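Local coordinates for peridinin-chlorophyll A protein (Amphidinium carterae, PDB 2C9E), which binds peridinin and chlorophyll a and probably serves as a water-soluble antenna for blue-green sunlight, at residues A[241-246]-A[268-273]. Numbering follows the deposited sequence.
Sequences VFAHVR and NLALAK. With CLA (chlorophyll a), chain C.
The imidazole of His-244 meets Leu-271 at its edge and chlorophyll a over one face. Leu-271 CD2 lies beside the edge, about level with the ring, 4.0 Å from His-244 CE1. A water in the ring plane is hydrogen-bonded to His-244 NE2, its O 2.7 Å away. Over the face, chlorophyll C1C lies 3.2 Å from the imidazole plane, nearer the NE2-CD2 edge than the ring centre.

The magnesium of chlorophyll a carries this water O as axial ligand at 2.1 Å, and His-244 stands behind it as a second-shell residue, in the all-helical peridinin-chlorophyll protein fold. The histidine comes from helix 234-251 and the leucine from helix 261-276. CG of His-244 is anti to the carbonyl carbon (chi1 -72°), and the ring lies nearly parallel over pyrrole ring C. The other ring nitrogen, ND1, is hydrogen-bonded to the backbone O of Ala-240, one turn earlier. The two polar bonds and the macrocycle over one face would hold the ring in its rotation. With an alanine in place of His-244, the magnesium-bound water would probably lose its hydrogen-bonding mate and a gap would open beside Leu-271.

Leu-271 touches both kinds of pigment. Its CD2 packs against the rim of the chlorin, 3.6 Å from the methine carbon CHD, and its side chain also touches a peridinin. On helix 234-251, Val-241 meets the same chlorophyll, its CG2 lying 3.9 Å from CBC of the pigment. Leu-52 of helix 41-55 packs on both Val-241 and His-244.

Within segments 241-246 and 268-273 the CA atoms come nearest at Ala-243 and Ala-270, 6.8 Å apart. Both direct CB at the other segment, and these small side chains let the backbones come near. There the contact is methyl to methyl: Ala-243 CB lies 3.9 Å from Ala-270 CB.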
# COMPACT_ATOMS: atom_id res chain seq x y z
N VAL A 241 9.76 -1.29 -5.78
CA VAL A 241 9.62 -1.37 -4.34
C VAL A 241 11.03 -1.20 -3.69
O VAL A 241 11.23 -0.42 -2.75
CB VAL A 241 8.99 -2.74 -3.93
CG1 VAL A 241 9.07 -2.97 -2.40
CG2 VAL A 241 7.50 -2.80 -4.34
N PHE A 242 12.03 -1.93 -4.17
CA PHE A 242 13.32 -1.79 -3.57
C PHE A 242 13.88 -0.35 -3.81
O PHE A 242 14.51 0.24 -2.91
CB PHE A 242 14.28 -2.86 -4.12
CG PHE A 242 15.65 -2.77 -3.52
CD1 PHE A 242 15.82 -2.93 -2.15
CD2 PHE A 242 16.75 -2.42 -4.31
CE1 PHE A 242 17.07 -2.74 -1.55
CE2 PHE A 242 18.01 -2.21 -3.74
CZ PHE A 242 18.17 -2.37 -2.35
N ALA A 243 13.64 0.22 -5.00
CA ALA A 243 14.11 1.59 -5.26
C ALA A 243 13.59 2.53 -4.13
O ALA A 243 14.32 3.38 -3.63
CB ALA A 243 13.61 2.09 -6.63
N HIS A 244 12.34 2.36 -3.71
CA HIS A 244 11.79 3.21 -2.63
C HIS A 244 12.46 2.88 -1.28
O HIS A 244 12.70 3.77 -0.50
CB HIS A 244 10.27 3.01 -2.48
CG HIS A 244 9.44 3.60 -3.59
ND1 HIS A 244 9.30 2.99 -4.83
CD2 HIS A 244 8.69 4.73 -3.64
CE1 HIS A 244 8.48 3.72 -5.58
NE2 HIS A 244 8.10 4.78 -4.88
N VAL A 245 12.72 1.59 -1.00
CA VAL A 245 13.40 1.18 0.25
C VAL A 245 14.73 1.94 0.26
O VAL A 245 15.13 2.51 1.25
CB VAL A 245 13.74 -0.38 0.31
CG1 VAL A 245 14.74 -0.65 1.47
CG2 VAL A 245 12.47 -1.24 0.55
N ARG A 246 15.42 1.97 -0.86
CA ARG A 246 16.69 2.71 -0.85
C ARG A 246 16.49 4.22 -0.62
O ARG A 246 17.19 4.84 0.18
CB ARG A 246 17.46 2.48 -2.16
CG ARG A 246 18.62 3.43 -2.31
CD ARG A 246 19.07 3.53 -3.76
NE ARG A 246 19.65 2.28 -4.24
CZ ARG A 246 19.28 1.69 -5.38
NH1 ARG A 246 18.32 2.26 -6.13
NH2 ARG A 246 19.87 0.56 -5.77
N ASN A 268 12.02 7.04 -9.94
CA ASN A 268 11.20 7.34 -11.11
C ASN A 268 11.47 6.41 -12.29
O ASN A 268 10.56 6.08 -13.06
CB ASN A 268 11.41 8.80 -11.58
CG ASN A 268 10.87 9.82 -10.61
OD1 ASN A 268 11.51 10.84 -10.34
ND2 ASN A 268 9.69 9.56 -10.08
N LEU A 269 12.72 5.99 -12.45
CA LEU A 269 13.02 5.11 -13.58
C LEU A 269 12.38 3.74 -13.34
O LEU A 269 11.78 3.14 -14.25
CB LEU A 269 14.53 4.94 -13.74
CG LEU A 269 15.00 3.98 -14.85
CD1 LEU A 269 14.38 4.38 -16.21
CD2 LEU A 269 16.54 4.04 -14.94
N ALA A 270 12.50 3.26 -12.11
CA ALA A 270 11.96 1.98 -11.72
C ALA A 270 10.44 1.99 -11.88
O ALA A 270 9.86 1.02 -12.34
CB ALA A 270 12.38 1.65 -10.30
N LEU A 271 9.78 3.10 -11.53
CA LEU A 271 8.33 3.17 -11.71
C LEU A 271 7.97 3.20 -13.20
O LEU A 271 7.04 2.53 -13.63
CB LEU A 271 7.75 4.43 -11.02
CG LEU A 271 7.68 4.34 -9.49
CD1 LEU A 271 7.26 5.65 -8.91
CD2 LEU A 271 6.67 3.25 -9.10
N ALA A 272 8.67 4.02 -13.97
CA ALA A 272 8.44 4.13 -15.39
C ALA A 272 8.43 2.70 -16.00
O ALA A 272 7.48 2.29 -16.70
CB ALA A 272 9.58 5.02 -16.02
N LYS A 273 9.47 1.93 -15.71
CA LYS A 273 9.57 0.55 -16.18
C LYS A 273 8.40 -0.31 -15.66
O LYS A 273 7.79 -1.09 -16.43
CB LYS A 273 10.89 -0.05 -15.71
CG LYS A 273 11.88 -0.15 -16.80
CD LYS A 273 12.83 1.00 -16.75
CE LYS A 273 13.85 0.77 -15.66
NZ LYS A 273 15.06 0.01 -16.10
MG CLA C . 4.44 6.32 -4.91
CHA CLA C . 2.35 7.78 -7.33
CHB CLA C . 4.01 9.12 -2.91
CHC CLA C . 5.67 4.58 -2.16
CHD CLA C . 4.05 3.30 -6.62
NA CLA C . 3.46 8.26 -5.17
C1A CLA C . 2.66 8.64 -6.25
C2A CLA C . 2.07 10.01 -6.00
C3A CLA C . 2.77 10.49 -4.75
C4A CLA C . 3.45 9.23 -4.19
CMA CLA C . 3.85 11.52 -5.12
CAA CLA C . 0.55 9.93 -5.77
CBA CLA C . -0.12 11.30 -5.76
CGA CLA C . -1.57 11.23 -5.32
O1A CLA C . -2.20 12.29 -5.20
O2A CLA C . -2.25 9.96 -5.01
NB CLA C . 4.89 6.80 -2.94
C1B CLA C . 4.66 8.03 -2.35
C2B CLA C . 5.30 8.06 -1.06
C3B CLA C . 5.80 6.80 -0.82
C4B CLA C . 5.46 5.97 -2.00
CMB CLA C . 5.47 9.31 -0.13
CAB CLA C . 6.47 6.68 0.47
CBB CLA C . 7.03 5.51 0.83
NC CLA C . 4.79 4.29 -4.48
C1C CLA C . 5.36 3.80 -3.31
C2C CLA C . 5.65 2.38 -3.50
C3C CLA C . 5.20 2.04 -4.74
C4C CLA C . 4.64 3.23 -5.35
CMC CLA C . 6.32 1.42 -2.52
CAC CLA C . 5.26 0.67 -5.39
CBC CLA C . 6.60 0.48 -6.20
ND CLA C . 3.45 5.66 -6.56
C1D CLA C . 3.50 4.46 -7.21
C2D CLA C . 3.06 4.60 -8.57
C3D CLA C . 2.61 5.86 -8.67
C4D CLA C . 2.83 6.50 -7.42
CMD CLA C . 3.06 3.47 -9.66
CAD CLA C . 1.90 6.80 -9.49
OBD CLA C . 1.70 6.83 -10.72
CBD CLA C . 1.50 7.98 -8.62
CGD CLA C . 1.91 9.23 -9.36
O1D CLA C . 3.01 9.74 -9.14
O2D CLA C . 1.07 9.76 -10.29
CED CLA C . 1.49 10.75 -11.05
C1 CLA C . -3.64 10.03 -4.60
C2 CLA C . -4.05 8.73 -4.36
C3 CLA C . -5.25 8.09 -4.65
C4 CLA C . -6.47 8.80 -5.34
C5 CLA C . -5.50 6.56 -4.30
C6 CLA C . -4.34 5.86 -3.52
C7 CLA C . -4.54 4.33 -3.40
C8 CLA C . -3.39 3.55 -2.70
C9 CLA C . -3.53 2.04 -2.97
C10 CLA C . -3.48 3.82 -1.18
C11 CLA C . -2.64 2.88 -0.28
C12 CLA C . -2.57 3.38 1.17
C13 CLA C . -3.91 3.67 1.86
C14 CLA C . -3.81 4.61 3.04
C15 CLA C . -4.55 2.34 2.28
C16 CLA C . -3.84 1.54 3.36
C17 CLA C . -4.40 0.15 3.37
C18 CLA C . -3.91 -0.75 4.50
C19 CLA C . -4.55 -2.11 4.39
C20 CLA C . -4.26 -0.14 5.85
O HOH W 1 6.43 6.73 -5.55